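Local coordinates for protein branched-chain phosphotransacylase (Enterococcus faecalis, PDB 1YCO) that probably transfers acyl groups between coenzyme A and phosphate, as do its relatives among the phosphate acetyl- and butyryltransferases, at residues 32-37 / 49-54. Sequence-based numbering, arbitrary orientation.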
ATOM      1  N   ILE A  32       8.269 -15.803 -30.701  1.00 47.73           N
ATOM      2  CA  ILE A  32       8.990 -17.059 -30.754  1.00 47.37           C
ATOM      3  C   ILE A  32       8.787 -17.702 -29.389  1.00 47.68           C
ATOM      4  O   ILE A  32       9.329 -17.244 -28.386  1.00 47.27           O
ATOM      5  CB  ILE A  32      10.484 -16.813 -31.024  1.00 47.17           C
ATOM      6  CG1 ILE A  32      10.633 -16.072 -32.348  1.00 46.38           C
ATOM      7  CG2 ILE A  32      11.243 -18.134 -31.065  1.00 46.47           C
ATOM      8  CD1 ILE A  32      12.052 -15.699 -32.687  1.00 48.80           C
ATOM      9  N   VAL A  33       7.993 -18.763 -29.363  1.00 48.65           N
ATOM     10  CA  VAL A  33       7.671 -19.452 -28.126  1.00 49.65           C
ATOM     11  C   VAL A  33       8.407 -20.764 -27.914  1.00 49.83           C
ATOM     12  O   VAL A  33       8.518 -21.576 -28.832  1.00 51.11           O
ATOM     13  CB  VAL A  33       6.164 -19.764 -28.068  1.00 52.01           C
ATOM     14  CG1 VAL A  33       5.825 -20.478 -26.763  1.00 52.87           C
ATOM     15  CG2 VAL A  33       5.363 -18.478 -28.214  1.00 51.08           C
ATOM     16  N   PHE A  34       8.886 -20.974 -26.691  1.00 49.41           N
ATOM     17  CA  PHE A  34       9.588 -22.201 -26.328  1.00 49.26           C
ATOM     18  C   PHE A  34       8.784 -22.872 -25.223  1.00 49.94           C
ATOM     19  O   PHE A  34       8.356 -22.211 -24.281  1.00 51.80           O
ATOM     20  CB  PHE A  34      10.990 -21.902 -25.785  1.00 47.81           C
ATOM     21  CG  PHE A  34      11.799 -20.979 -26.645  1.00 46.17           C
ATOM     22  CD1 PHE A  34      11.521 -19.618 -26.677  1.00 45.08           C
ATOM     23  CD2 PHE A  34      12.865 -21.466 -27.394  1.00 46.82           C
ATOM     24  CE1 PHE A  34      12.296 -18.749 -27.438  1.00 45.88           C
ATOM     25  CE2 PHE A  34      13.647 -20.607 -28.161  1.00 46.98           C
ATOM     26  CZ  PHE A  34      13.362 -19.244 -28.181  1.00 47.16           C
ATOM     27  N   ASP A  35       8.578 -24.178 -25.319  1.00 49.74           N
ATOM     28  CA  ASP A  35       7.813 -24.860 -24.282  1.00 50.61           C
ATOM     29  C   ASP A  35       7.982 -26.377 -24.361  1.00 49.95           C
ATOM     30  O   ASP A  35       8.268 -26.935 -25.422  1.00 48.77           O
ATOM     31  CB  ASP A  35       6.320 -24.503 -24.418  1.00 51.30           C
ATOM     32  CG  ASP A  35       5.560 -24.580 -23.093  1.00 52.71           C
ATOM     33  OD1 ASP A  35       5.875 -25.467 -22.266  1.00 53.04           O
ATOM     34  OD2 ASP A  35       4.629 -23.760 -22.892  1.00 51.97           O
ATOM     35  N   THR A  36       7.807 -27.038 -23.226  1.00 50.00           N
ATOM     36  CA  THR A  36       7.901 -28.484 -23.176  1.00 51.81           C
ATOM     37  C   THR A  36       6.540 -29.050 -23.557  1.00 51.91           C
ATOM     38  O   THR A  36       6.421 -30.228 -23.884  1.00 53.25           O
ATOM     39  CB  THR A  36       8.282 -28.976 -21.767  1.00 52.48           C
ATOM     40  OG1 THR A  36       7.468 -28.309 -20.792  1.00 54.74           O
ATOM     41  CG2 THR A  36       9.749 -28.691 -21.486  1.00 52.90           C
ATOM     42  N   ASN A  37       5.516 -28.200 -23.512  1.00 52.58           N
ATOM     43  CA  ASN A  37       4.145 -28.594 -23.856  1.00 53.46           C
ATOM     44  C   ASN A  37       3.976 -28.555 -25.372  1.00 53.62           C
ATOM     45  O   ASN A  37       4.644 -27.778 -26.050  1.00 54.61           O
ATOM     46  CB  ASN A  37       3.144 -27.635 -23.203  1.00 54.94           C
ATOM     47  CG  ASN A  37       1.709 -28.143 -23.270  1.00 56.61           C
ATOM     48  OD1 ASN A  37       1.395 -29.221 -22.756  1.00 57.35           O
ATOM     49  ND2 ASN A  37       0.831 -27.367 -23.899  1.00 57.63           N
ATOM     50  N   VAL A  49       8.664 -23.778 -30.761  1.00 51.60           N
ATOM     51  CA  VAL A  49       9.932 -24.498 -30.643  1.00 52.32           C
ATOM     52  C   VAL A  49       9.899 -25.405 -29.401  1.00 54.05           C
ATOM     53  O   VAL A  49       9.927 -24.918 -28.267  1.00 54.80           O
ATOM     54  CB  VAL A  49      11.148 -23.544 -30.511  1.00 50.84           C
ATOM     55  CG1 VAL A  49      12.430 -24.358 -30.429  1.00 47.60           C
ATOM     56  CG2 VAL A  49      11.213 -22.589 -31.692  1.00 50.12           C
ATOM     57  N   HIS A  50       9.837 -26.718 -29.615  1.00 54.20           N
ATOM     58  CA  HIS A  50       9.797 -27.672 -28.507  1.00 54.97           C
ATOM     59  C   HIS A  50      11.137 -27.771 -27.784  1.00 55.01           C
ATOM     60  O   HIS A  50      12.193 -27.514 -28.371  1.00 55.41           O
ATOM     61  CB  HIS A  50       9.407 -29.061 -29.011  1.00 56.05           C
ATOM     62  CG  HIS A  50       9.138 -30.045 -27.915  1.00 56.99           C
ATOM     63  ND1 HIS A  50       9.651 -31.323 -27.919  1.00 57.13           N
ATOM     64  CD2 HIS A  50       8.384 -29.945 -26.794  1.00 57.68           C
ATOM     65  CE1 HIS A  50       9.225 -31.970 -26.850  1.00 57.26           C
ATOM     66  NE2 HIS A  50       8.455 -31.155 -26.150  1.00 58.30           N
ATOM     67  N   CYS A  51      11.082 -28.152 -26.509  1.00 54.65           N
ATOM     68  CA  CYS A  51      12.279 -28.295 -25.672  1.00 54.65           C
ATOM     69  C   CYS A  51      12.163 -29.511 -24.742  1.00 54.52           C
ATOM     70  O   CYS A  51      11.058 -29.913 -24.382  1.00 55.10           O
ATOM     71  CB  CYS A  51      12.483 -27.023 -24.835  1.00 55.12           C
ATOM     72  SG  CYS A  51      12.544 -25.478 -25.799  1.00 57.64           S
ATOM     73  N   SER A  52      13.302 -30.080 -24.351  1.00 54.54           N
ATOM     74  CA  SER A  52      13.346 -31.259 -23.473  1.00 55.64           C
ATOM     75  C   SER A  52      12.716 -31.073 -22.095  1.00 56.09           C
ATOM     76  O   SER A  52      11.909 -31.895 -21.647  1.00 54.92           O
ATOM     77  CB  SER A  52      14.795 -31.714 -23.260  1.00 55.12           C
ATOM     78  OG  SER A  52      15.421 -32.025 -24.486  1.00 57.47           O
ATOM     79  N   ASP A  53      13.123 -29.999 -21.422  1.00 56.19           N
ATOM     80  CA  ASP A  53      12.637 -29.669 -20.084  1.00 56.49           C
ATOM     81  C   ASP A  53      12.604 -28.155 -19.866  1.00 55.02           C
ATOM     82  O   ASP A  53      12.987 -27.383 -20.743  1.00 54.95           O
ATOM     83  CB  ASP A  53      13.524 -30.323 -19.012  1.00 58.30           C
ATOM     84  CG  ASP A  53      13.094 -29.956 -17.595  1.00 61.50           C
ATOM     85  OD1 ASP A  53      11.948 -30.289 -17.206  1.00 62.17           O
ATOM     86  OD2 ASP A  53      13.901 -29.329 -16.867  1.00 62.75           O
ATOM     87  N   GLU A  54      12.144 -27.748 -18.689  1.00 53.41           N
ATOM     88  CA  GLU A  54      12.043 -26.343 -18.329  1.00 52.35           C
ATOM     89  C   GLU A  54      13.399 -25.644 -18.379  1.00 50.60           C
ATOM     90  O   GLU A  54      13.516 -24.543 -18.918  1.00 50.01           O
ATOM     91  CB  GLU A  54      11.429 -26.209 -16.932  1.00 53.76           C
ATOM     92  CG  GLU A  54      10.008 -26.772 -16.833  1.00 56.96           C
ATOM     93  CD  GLU A  54       9.040 -26.087 -17.789  1.00 59.69           C
ATOM     94  OE1 GLU A  54       7.903 -26.585 -17.962  1.00 61.50           O
ATOM     95  OE2 GLU A  54       9.416 -25.044 -18.368  1.00 61.60           O
TER
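Phe34 and Val49 pair side by side where strand 47-50 joins strand 29-35 as the edge of a five-stranded parallel sheet, an example of how parallel strands hand over to loops at their carboxyl ends. Weak backbone bonds hold the register: Val49 N to Val33 O, Asp35 N to Val49 O and Cys51 N to Asp35 O. On the face covered by helix 54-66, Phe34 CD2 lies 4.1 Å from Val49 CB, while Cys51 SG sits at the edge of the phenyl ring, 3.9 Å from Phe34 CB. His50 turns to the other face. Its imidazole, swung away from the backbone N (chi1 -171°), brings CD2 to 3.3 Å from Asp35 O, and NE2 donates a weak, bent bond (134°) to Thr36 O, met near the ring plane. At the end of strand 29-35, Asp35 OD1 closes an Asx turn, accepting from Asn37 N at 3.0 Å from above the carboxylate plane, and OD2 bonds weakly to Ser10 N. Just before the helix that Asp53 N-caps, Thr36 CG2 packs on the 51-53 backbone, 3.3 Å from Asp53 C. Set between backbone N and carbonyl carbon (chi1 47°), Thr36 OG1 turns toward the Glu54 carboxylate and donates weakly to Glu54 OE1 over 3.3 Å.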